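Local coordinates for protein CaaX farnesyltransferase beta subunit Ram1 (Aspergillus fumigatus, PDB 4LNB) that probably serves as the peptide-binding beta subunit of a zinc-dependent farnesyltransferase, which attaches a farnesyl group to cysteines near protein C-termini, at residues E249-A254 and P289-R294; L363-Y368 and S431-Y436. All coordinates share one frame; numbering follows the deposited sequence. Where two conformers were deposited one is given.

Contact 1 of 2, residues E249-A254 and P289-R294. With ED5 (tert-butyl 4-({(2-{(4-cyanophenyl)[(1-methyl-1H-imidazol-5-yl)methyl]amino}ethyl)[(2-methylphenyl)sulfonyl]amino}methyl)piperidine-1-carboxylate), chain H; FPP (farnesyl diphosphate), chain F.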
loop_
_atom_site.group_PDB
_atom_site.type_symbol
_atom_site.label_atom_id
_atom_site.label_comp_id
_atom_site.label_asym_id
_atom_site.label_seq_id
_atom_site.Cartn_x
_atom_site.Cartn_y
_atom_site.Cartn_z
ATOM N N GLU B 249 0.094 -8.689 -11.428
ATOM C CA GLU B 249 -0.472 -9.376 -10.275
ATOM C C GLU B 249 0.157 -8.842 -8.994
ATOM O O GLU B 249 1.354 -9.016 -8.761
ATOM C CB GLU B 249 -0.256 -10.889 -10.362
ATOM C CG GLU B 249 -0.735 -11.607 -9.107
ATOM C CD GLU B 249 -0.645 -13.115 -9.184
ATOM O OE1 GLU B 249 -0.012 -13.654 -10.117
ATOM O OE2 GLU B 249 -1.216 -13.766 -8.290
ATOM N N ASP B 250 -0.644 -8.179 -8.169
ATOM C CA ASP B 250 -0.161 -7.727 -6.869
ATOM C C ASP B 250 -1.276 -7.771 -5.828
ATOM O O ASP B 250 -2.430 -8.032 -6.172
ATOM C CB ASP B 250 0.513 -6.348 -6.954
ATOM C CG ASP B 250 -0.396 -5.267 -7.516
ATOM O OD1 ASP B 250 -1.605 -5.261 -7.208
ATOM O OD2 ASP B 250 0.114 -4.406 -8.266
ATOM N N VAL B 251 -0.932 -7.527 -4.564
ATOM C CA VAL B 251 -1.916 -7.675 -3.495
ATOM C C VAL B 251 -3.020 -6.626 -3.585
ATOM O O VAL B 251 -4.134 -6.860 -3.115
ATOM C CB VAL B 251 -1.283 -7.686 -2.081
ATOM C CG1 VAL B 251 -0.251 -8.801 -1.968
ATOM C CG2 VAL B 251 -0.667 -6.349 -1.758
ATOM N N ARG B 252 -2.723 -5.491 -4.209
ATOM C CA ARG B 252 -3.735 -4.476 -4.479
ATOM C C ARG B 252 -4.841 -5.100 -5.324
ATOM O O ARG B 252 -6.028 -4.865 -5.091
ATOM C CB ARG B 252 -3.108 -3.286 -5.213
ATOM C CG ARG B 252 -4.091 -2.473 -6.033
ATOM C CD ARG B 252 -3.378 -1.513 -6.972
ATOM N NE ARG B 252 -2.512 -2.213 -7.918
ATOM C CZ ARG B 252 -2.259 -1.790 -9.151
ATOM N NH1 ARG B 252 -2.813 -0.671 -9.598
ATOM N NH2 ARG B 252 -1.456 -2.489 -9.942
ATOM N N GLY B 253 -4.441 -5.921 -6.292
ATOM C CA GLY B 253 -5.387 -6.642 -7.126
ATOM C C GLY B 253 -6.284 -7.573 -6.330
ATOM O O GLY B 253 -7.497 -7.610 -6.537
ATOM N N ALA B 254 -5.690 -8.324 -5.407
ATOM C CA ALA B 254 -6.453 -9.256 -4.583
ATOM C C ALA B 254 -7.455 -8.520 -3.688
ATOM O O ALA B 254 -8.614 -8.919 -3.578
ATOM C CB ALA B 254 -5.519 -10.110 -3.743
ATOM N N PRO B 289 -5.298 -16.798 0.895
ATOM C CA PRO B 289 -4.526 -16.439 2.092
ATOM C C PRO B 289 -3.097 -16.996 2.066
ATOM O O PRO B 289 -2.197 -16.375 2.634
ATOM C CB PRO B 289 -5.335 -17.061 3.234
ATOM C CG PRO B 289 -6.104 -18.166 2.599
ATOM C CD PRO B 289 -6.441 -17.673 1.224
ATOM N N GLU B 290 -2.893 -18.138 1.413
ATOM C CA GLU B 290 -1.548 -18.679 1.229
ATOM C C GLU B 290 -0.691 -17.727 0.395
ATOM O O GLU B 290 0.470 -17.479 0.718
ATOM C CB GLU B 290 -1.595 -20.061 0.570
ATOM C CG GLU B 290 -2.233 -21.145 1.429
ATOM C CD GLU B 290 -3.749 -21.168 1.328
ATOM O OE1 GLU B 290 -4.325 -20.281 0.665
ATOM O OE2 GLU B 290 -4.367 -22.085 1.908
ATOM N N TYR B 291 -1.272 -17.201 -0.680
ATOM C CA TYR B 291 -0.613 -16.191 -1.497
ATOM C C TYR B 291 -0.227 -14.965 -0.666
ATOM O O TYR B 291 0.902 -14.479 -0.744
ATOM C CB TYR B 291 -1.525 -15.786 -2.662
ATOM C CG TYR B 291 -1.125 -14.505 -3.358
ATOM C CD1 TYR B 291 -0.099 -14.488 -4.296
ATOM C CD2 TYR B 291 -1.788 -13.314 -3.090
ATOM C CE1 TYR B 291 0.259 -13.314 -4.939
ATOM C CE2 TYR B 291 -1.435 -12.143 -3.720
ATOM C CZ TYR B 291 -0.416 -12.147 -4.645
ATOM O OH TYR B 291 -0.071 -10.974 -5.274
ATOM N N LEU B 292 -1.162 -14.471 0.140
ATOM C CA LEU B 292 -0.884 -13.309 0.975
ATOM C C LEU B 292 0.244 -13.596 1.973
ATOM O O LEU B 292 1.072 -12.730 2.253
ATOM C CB LEU B 292 -2.158 -12.844 1.689
ATOM C CG LEU B 292 -3.273 -12.395 0.736
ATOM C CD1 LEU B 292 -4.558 -12.090 1.495
ATOM C CD2 LEU B 292 -2.832 -11.189 -0.088
ATOM N N SER B 293 0.288 -14.821 2.488
ATOM C CA SER B 293 1.350 -15.219 3.408
ATOM C C SER B 293 2.723 -15.127 2.737
ATOM O O SER B 293 3.710 -14.733 3.362
ATOM C CB SER B 293 1.113 -16.641 3.918
ATOM O OG SER B 293 2.209 -17.090 4.699
ATOM N N ARG B 294 2.772 -15.472 1.454
ATOM C CA ARG B 294 4.024 -15.435 0.701
ATOM C C ARG B 294 4.450 -14.015 0.326
ATOM O O ARG B 294 5.504 -13.813 -0.285
ATOM C CB ARG B 294 3.920 -16.304 -0.557
ATOM C CG ARG B 294 3.634 -17.773 -0.271
ATOM C CD ARG B 294 3.851 -18.647 -1.503
ATOM N NE ARG B 294 3.013 -18.238 -2.624
ATOM C CZ ARG B 294 1.782 -18.689 -2.843
ATOM N NH1 ARG B 294 1.235 -19.571 -2.017
ATOM N NH2 ARG B 294 1.095 -18.256 -3.891
HETATM O OAG ED5 H . -1.579 15.834 -8.334
HETATM C CBE ED5 H . -2.129 14.932 -8.928
HETATM O OBD ED5 H . -2.588 15.154 -10.253
HETATM C CBP ED5 H . -1.723 15.504 -11.345
HETATM C CAC ED5 H . -2.302 14.965 -12.597
HETATM C CAD ED5 H . -1.580 16.975 -11.487
HETATM C CAE ED5 H . -0.335 14.883 -11.132
HETATM N NBL ED5 H . -1.940 13.547 -8.442
HETATM C CAX ED5 H . -1.099 13.240 -7.275
HETATM C CAV ED5 H . -1.798 12.370 -6.274
HETATM C CAW ED5 H . -2.557 12.377 -9.061
HETATM C CAU ED5 H . -3.233 11.470 -8.066
HETATM C CBK ED5 H . -2.395 11.157 -6.880
HETATM C CBB ED5 H . -1.280 10.161 -7.274
HETATM N NBN ED5 H . -1.734 8.864 -7.931
HETATM S SBQ ED5 H . -0.601 8.311 -9.041
HETATM O OAI ED5 H . -0.643 6.877 -9.167
HETATM O OAH ED5 H . 0.719 8.698 -8.617
HETATM C CBJ ED5 H . -0.925 9.092 -10.613
HETATM C CAN ED5 H . 0.051 9.943 -11.149
HETATM C CAL ED5 H . -0.163 10.592 -12.397
HETATM C CAK ED5 H . -1.351 10.385 -13.093
HETATM C CAM ED5 H . -2.330 9.542 -12.565
HETATM C CBF ED5 H . -2.122 8.889 -11.315
HETATM C CAA ED5 H . -3.195 7.996 -10.787
HETATM C CAZ ED5 H . -2.175 7.809 -6.919
HETATM C CAY ED5 H . -1.288 7.513 -5.678
HETATM N NBM ED5 H . 0.028 6.905 -5.892
HETATM C CBH ED5 H . 0.127 5.501 -6.413
HETATM C CAQ ED5 H . 1.339 5.033 -6.930
HETATM C CAO ED5 H . 1.421 3.718 -7.421
HETATM C CAR ED5 H . -1.007 4.662 -6.383
HETATM C CAP ED5 H . -0.925 3.358 -6.871
HETATM C CBG ED5 H . 0.287 2.885 -7.389
HETATM C CAJ ED5 H . 0.367 1.496 -7.912
HETATM N NAF ED5 H . 0.425 0.271 -8.404
HETATM C CBA ED5 H . 1.258 7.666 -5.589
HETATM C CBI ED5 H . 1.479 7.985 -4.115
HETATM C CAS ED5 H . 1.116 9.154 -3.447
HETATM N NBC ED5 H . 1.488 9.015 -2.172
HETATM C CAT ED5 H . 2.045 7.817 -2.027
HETATM N NBO ED5 H . 2.040 7.185 -3.215
HETATM C CAB ED5 H . 2.573 5.852 -3.471
HETATM C C1 FPP F . 5.721 3.482 -3.900
HETATM O O1 FPP F . 5.673 4.799 -4.352
HETATM C C2 FPP F . 4.592 2.960 -3.278
HETATM C C3 FPP F . 3.900 1.706 -3.767
HETATM C C4 FPP F . 4.685 1.073 -4.891
HETATM C C5 FPP F . 2.451 1.996 -4.189
HETATM C C6 FPP F . 1.335 1.638 -3.236
HETATM C C7 FPP F . 0.012 1.581 -3.701
HETATM C C8 FPP F . -0.978 2.679 -3.366
HETATM C C10 FPP F . -0.374 3.743 -2.494
HETATM C C9 FPP F . -2.214 2.111 -2.690
HETATM C C11 FPP F . -2.879 0.911 -3.343
HETATM C C12 FPP F . -3.974 0.314 -2.722
HETATM C C13 FPP F . -5.215 -0.014 -3.528
HETATM C C14 FPP F . -5.329 0.744 -4.821
HETATM C C15 FPP F . -6.474 -0.051 -2.716
HETATM P PA FPP F . 6.619 5.926 -3.798
HETATM O O1A FPP F . 8.076 5.529 -3.875
HETATM O O2A FPP F . 6.387 7.160 -4.643
HETATM O O3A FPP F . 6.172 6.272 -2.325
HETATM P PB FPP F . 7.002 5.999 -1.017
HETATM O O1B FPP F . 7.278 4.524 -0.870
HETATM O O2B FPP F . 6.148 6.464 0.144
HETATM O O3B FPP F . 8.283 6.786 -1.036
HETATM O O HOH W 1 1.952 -11.144 -6.896
#

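Contact 2 of 2, residues L363-Y368 and S431-Y436. With ZN (zinc ion), chain G; ED5 (tert-butyl 4-({(2-{(4-cyanophenyl)[(1-methyl-1H-imidazol-5-yl)methyl]amino}ethyl)[(2-methylphenyl)sulfonyl]amino}methyl)piperidine-1-carboxylate), chain H; FPP (farnesyl diphosphate), chain F.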
loop_
_atom_site.group_PDB
_atom_site.type_symbol
_atom_site.label_atom_id
_atom_site.label_comp_id
_atom_site.label_asym_id
_atom_site.label_seq_id
_atom_site.Cartn_x
_atom_site.Cartn_y
_atom_site.Cartn_z
ATOM N N LEU B 363 10.096 8.660 3.609
ATOM C CA LEU B 363 9.527 9.828 4.293
ATOM C C LEU B 363 8.061 9.677 4.706
ATOM O O LEU B 363 7.310 8.896 4.114
ATOM C CB LEU B 363 9.674 11.077 3.419
ATOM C CG LEU B 363 11.073 11.408 2.893
ATOM C CD1 LEU B 363 10.992 12.510 1.851
ATOM C CD2 LEU B 363 11.994 11.814 4.033
ATOM N N VAL B 364 7.658 10.436 5.724
ATOM C CA VAL B 364 6.254 10.488 6.110
ATOM C C VAL B 364 5.410 11.027 4.955
ATOM O O VAL B 364 5.905 11.761 4.102
ATOM C CB VAL B 364 6.023 11.355 7.364
ATOM C CG1 VAL B 364 6.738 10.748 8.570
ATOM C CG2 VAL B 364 6.484 12.787 7.118
ATOM N N ASP B 365 4.138 10.645 4.935
ATOM C CA ASP B 365 3.215 11.053 3.881
ATOM C C ASP B 365 1.812 10.922 4.451
ATOM O O ASP B 365 1.452 9.883 5.004
ATOM C CB ASP B 365 3.409 10.160 2.646
ATOM C CG ASP B 365 2.441 10.480 1.505
ATOM O OD1 ASP B 365 1.385 11.114 1.721
ATOM O OD2 ASP B 365 2.742 10.067 0.366
ATOM N N GLY B 366 1.023 11.985 4.320
ATOM C CA GLY B 366 -0.311 12.025 4.893
ATOM C C GLY B 366 -1.269 10.947 4.408
ATOM O O GLY B 366 -2.222 10.616 5.105
ATOM N N CYS B 367 -1.046 10.396 3.218
ATOM C CA CYS B 367 -1.964 9.368 2.724
ATOM C C CYS B 367 -1.803 8.056 3.491
ATOM O O CYS B 367 -2.729 7.241 3.550
ATOM C CB CYS B 367 -1.822 9.149 1.212
ATOM S SG CYS B 367 -0.301 8.330 0.694
ATOM N N TYR B 368 -0.640 7.862 4.105
ATOM C CA TYR B 368 -0.412 6.662 4.909
ATOM C C TYR B 368 -1.151 6.741 6.244
ATOM O O TYR B 368 -1.213 5.760 6.983
ATOM C CB TYR B 368 1.087 6.395 5.106
ATOM C CG TYR B 368 1.806 6.172 3.796
ATOM C CD1 TYR B 368 1.254 5.356 2.814
ATOM C CD2 TYR B 368 3.008 6.808 3.519
ATOM C CE1 TYR B 368 1.893 5.157 1.597
ATOM C CE2 TYR B 368 3.657 6.617 2.297
ATOM C CZ TYR B 368 3.093 5.791 1.347
ATOM O OH TYR B 368 3.725 5.598 0.139
ATOM N N SER B 431 -6.814 15.606 -4.416
ATOM C CA SER B 431 -7.993 14.971 -3.835
ATOM C C SER B 431 -7.691 13.582 -3.258
ATOM O O SER B 431 -8.383 13.124 -2.346
ATOM C CB SER B 431 -9.159 14.919 -4.833
ATOM O OG SER B 431 -8.865 14.095 -5.943
ATOM N N TYR B 432 -6.658 12.929 -3.791
ATOM C CA TYR B 432 -6.194 11.646 -3.257
ATOM C C TYR B 432 -5.678 11.826 -1.831
ATOM O O TYR B 432 -6.084 11.106 -0.911
ATOM C CB TYR B 432 -5.101 11.039 -4.155
ATOM C CG TYR B 432 -4.285 9.930 -3.506
ATOM C CD1 TYR B 432 -4.698 8.603 -3.567
ATOM C CD2 TYR B 432 -3.092 10.212 -2.844
ATOM C CE1 TYR B 432 -3.950 7.591 -2.972
ATOM C CE2 TYR B 432 -2.344 9.213 -2.250
ATOM C CZ TYR B 432 -2.775 7.905 -2.314
ATOM O OH TYR B 432 -2.019 6.921 -1.718
ATOM N N HIS B 433 -4.780 12.786 -1.647
ATOM C CA HIS B 433 -4.223 13.040 -0.323
ATOM C C HIS B 433 -5.243 13.657 0.625
ATOM O O HIS B 433 -5.147 13.489 1.840
ATOM C CB HIS B 433 -2.953 13.889 -0.408
ATOM C CG HIS B 433 -1.756 13.114 -0.857
ATOM N ND1 HIS B 433 -1.275 13.165 -2.146
ATOM C CD2 HIS B 433 -0.962 12.240 -0.192
ATOM C CE1 HIS B 433 -0.228 12.367 -2.256
ATOM N NE2 HIS B 433 -0.017 11.792 -1.085
ATOM N N THR B 434 -6.219 14.367 0.072
ATOM C CA THR B 434 -7.286 14.923 0.892
ATOM C C THR B 434 -8.144 13.785 1.434
ATOM O O THR B 434 -8.434 13.730 2.631
ATOM C CB THR B 434 -8.154 15.921 0.105
ATOM O OG1 THR B 434 -7.348 17.035 -0.297
ATOM C CG2 THR B 434 -9.303 16.430 0.967
ATOM N N CYS B 435 -8.528 12.869 0.551
ATOM C CA CYS B 435 -9.347 11.728 0.946
ATOM C C CYS B 435 -8.690 10.893 2.049
ATOM O O CYS B 435 -9.309 10.604 3.077
ATOM C CB CYS B 435 -9.659 10.846 -0.271
ATOM S SG CYS B 435 -10.379 9.233 0.134
ATOM N N TYR B 436 -7.433 10.516 1.848
ATOM C CA TYR B 436 -6.807 9.571 2.767
ATOM C C TYR B 436 -6.278 10.186 4.068
ATOM O O TYR B 436 -6.222 9.502 5.088
ATOM C CB TYR B 436 -5.761 8.716 2.051
ATOM C CG TYR B 436 -6.401 7.743 1.083
ATOM C CD1 TYR B 436 -7.287 6.770 1.536
ATOM C CD2 TYR B 436 -6.128 7.797 -0.279
ATOM C CE1 TYR B 436 -7.881 5.873 0.662
ATOM C CE2 TYR B 436 -6.721 6.900 -1.166
ATOM C CZ TYR B 436 -7.592 5.944 -0.689
ATOM O OH TYR B 436 -8.185 5.054 -1.558
HETATM ZN ZN ZN G . 0.898 10.066 -0.504
HETATM O OAG ED5 H . -1.579 15.834 -8.334
HETATM C CBE ED5 H . -2.129 14.932 -8.928
HETATM O OBD ED5 H . -2.588 15.154 -10.253
HETATM C CBP ED5 H . -1.723 15.504 -11.345
HETATM C CAC ED5 H . -2.302 14.965 -12.597
HETATM C CAD ED5 H . -1.580 16.975 -11.487
HETATM C CAE ED5 H . -0.335 14.883 -11.132
HETATM N NBL ED5 H . -1.940 13.547 -8.442
HETATM C CAX ED5 H . -1.099 13.240 -7.275
HETATM C CAV ED5 H . -1.798 12.370 -6.274
HETATM C CAW ED5 H . -2.557 12.377 -9.061
HETATM C CAU ED5 H . -3.233 11.470 -8.066
HETATM C CBK ED5 H . -2.395 11.157 -6.880
HETATM C CBB ED5 H . -1.280 10.161 -7.274
HETATM N NBN ED5 H . -1.734 8.864 -7.931
HETATM S SBQ ED5 H . -0.601 8.311 -9.041
HETATM O OAI ED5 H . -0.643 6.877 -9.167
HETATM O OAH ED5 H . 0.719 8.698 -8.617
HETATM C CBJ ED5 H . -0.925 9.092 -10.613
HETATM C CAN ED5 H . 0.051 9.943 -11.149
HETATM C CAL ED5 H . -0.163 10.592 -12.397
HETATM C CAK ED5 H . -1.351 10.385 -13.093
HETATM C CAM ED5 H . -2.330 9.542 -12.565
HETATM C CBF ED5 H . -2.122 8.889 -11.315
HETATM C CAA ED5 H . -3.195 7.996 -10.787
HETATM C CAZ ED5 H . -2.175 7.809 -6.919
HETATM C CAY ED5 H . -1.288 7.513 -5.678
HETATM N NBM ED5 H . 0.028 6.905 -5.892
HETATM C CBH ED5 H . 0.127 5.501 -6.413
HETATM C CAQ ED5 H . 1.339 5.033 -6.930
HETATM C CAO ED5 H . 1.421 3.718 -7.421
HETATM C CAR ED5 H . -1.007 4.662 -6.383
HETATM C CAP ED5 H . -0.925 3.358 -6.871
HETATM C CBG ED5 H . 0.287 2.885 -7.389
HETATM C CAJ ED5 H . 0.367 1.496 -7.912
HETATM N NAF ED5 H . 0.425 0.271 -8.404
HETATM C CBA ED5 H . 1.258 7.666 -5.589
HETATM C CBI ED5 H . 1.479 7.985 -4.115
HETATM C CAS ED5 H . 1.116 9.154 -3.447
HETATM N NBC ED5 H . 1.488 9.015 -2.172
HETATM C CAT ED5 H . 2.045 7.817 -2.027
HETATM N NBO ED5 H . 2.040 7.185 -3.215
HETATM C CAB ED5 H . 2.573 5.852 -3.471
HETATM C C1 FPP F . 5.721 3.482 -3.900
HETATM O O1 FPP F . 5.673 4.799 -4.352
HETATM C C2 FPP F . 4.592 2.960 -3.278
HETATM C C3 FPP F . 3.900 1.706 -3.767
HETATM C C4 FPP F . 4.685 1.073 -4.891
HETATM C C5 FPP F . 2.451 1.996 -4.189
HETATM C C6 FPP F . 1.335 1.638 -3.236
HETATM C C7 FPP F . 0.012 1.581 -3.701
HETATM C C8 FPP F . -0.978 2.679 -3.366
HETATM C C10 FPP F . -0.374 3.743 -2.494
HETATM C C9 FPP F . -2.214 2.111 -2.690
HETATM C C11 FPP F . -2.879 0.911 -3.343
HETATM C C12 FPP F . -3.974 0.314 -2.722
HETATM C C13 FPP F . -5.215 -0.014 -3.528
HETATM C C14 FPP F . -5.329 0.744 -4.821
HETATM C C15 FPP F . -6.474 -0.051 -2.716
HETATM P PA FPP F . 6.619 5.926 -3.798
HETATM O O1A FPP F . 8.076 5.529 -3.875
HETATM O O2A FPP F . 6.387 7.160 -4.643
HETATM O O3A FPP F . 6.172 6.272 -2.325
HETATM P PB FPP F . 7.002 5.999 -1.017
HETATM O O1B FPP F . 7.278 4.524 -0.870
HETATM O O2B FPP F . 6.148 6.464 0.144
HETATM O O3B FPP F . 8.283 6.786 -1.036
#

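Contact 1 of 2, residues E249-A254 and P289-R294
Asp250 OD1 is gripped by two donors, while the backbone of the same residue meets the hydroxyl of Tyr291 across the contact. Gly253 N reaches Asp250 OD1 at 3.1 Å, nearly along the C-O axis. This is the N-cap bond of helix 251-263 in the alpha-alpha toroid. Arg252 NE also reaches OD1, and Arg252 NH2 bonds Asp250 OD2 at 3.0 Å on its syn lone pair. The arginine chain bends at chi3 (60°), which turns the guanidinium side-on to the carboxylate. Glu248 takes a further salt bridge from NH2. The ED5 nitrile nitrogen NAF lies over one guanidinium face, 3.5 Å from Arg252 CZ.

Tyr291 comes from helix 288-293 with CG opposite its backbone N (chi1 164°). Its OH lies 3.5 Å from Asp250 C. One water lies 2.6 Å from Tyr291 OH and donates to Glu249 O at 2.9 Å. Glu249 OE2 approaches the ring obliquely. Val251 CG1 packs 4.0 Å from Tyr291 CE2 and also touches Leu292 CD2. The two segments share no direct hydrogen bond, so water and side-chain packing join them. Arg252 meets both ligands, while Asp250 sits behind the guanidinium and holds its rotation.

Contact 2 of 2, residues L363-Y368 and S431-Y436
The side chains of Asp365 and His433 cross at about a right angle, yet the carboxylate and imidazole planes lie only 27° apart, with zinc between the two groups. Asp365 OD2 binds the metal at 2.0 Å and OD1 more loosely at 2.5 Å. His433 NE2 binds it at 2.0 Å. OD1 lies near the edge of the imidazole, but both are metal ligands and do not bond each other.

Cys367 SG binds the zinc at 2.4 Å. Its first torsion (chi1 71°) sets the sulfur between backbone N and carbonyl carbon, beside the edge of the Tyr432 ring and 3.3 Å from Tyr432 OH. That hydroxyl is hydrogen-bonded to Trp371.

This is the zinc site of the protein prenyltransferase beta subunit, set inside the alpha-alpha toroid. A type I turn runs from Asp365 to Tyr368. Within it Cys367 N donates to Asp365 OD1 at 2.9 Å, from above the carboxylate plane (44° out), so one oxygen serves both metal and turn.

ED5 NBC completes the zinc shell at 2.1 Å. ED5 also lays CAY over one face of Tyr432, and Tyr436 CD2 lies over the opposite face, toward the rim. Tyr368 OH donates to FPP O2B at 2.6 Å.

How the contacts relate
Contacts 1 and 2 follow one another along the chain, with centres 23 Å apart and nearest atoms about 10 Å apart. They do not touch, but ED5 and FPP span the gap. ED5 has its imidazole on the zinc of contact 2 and its cyanophenyl end at Arg252 of contact 1. FPP runs the same way: its diphosphate is at Tyr368, and its far isoprenoid carbons lie against Arg252. Lys362, Arg359 and His311 also hold FPP by hydrogen bonds. Contact 2 therefore supplies the metal end of the active site, and segment 249-254 lines its distal part. Segment 289-294 backs that part and also meets the alpha subunit.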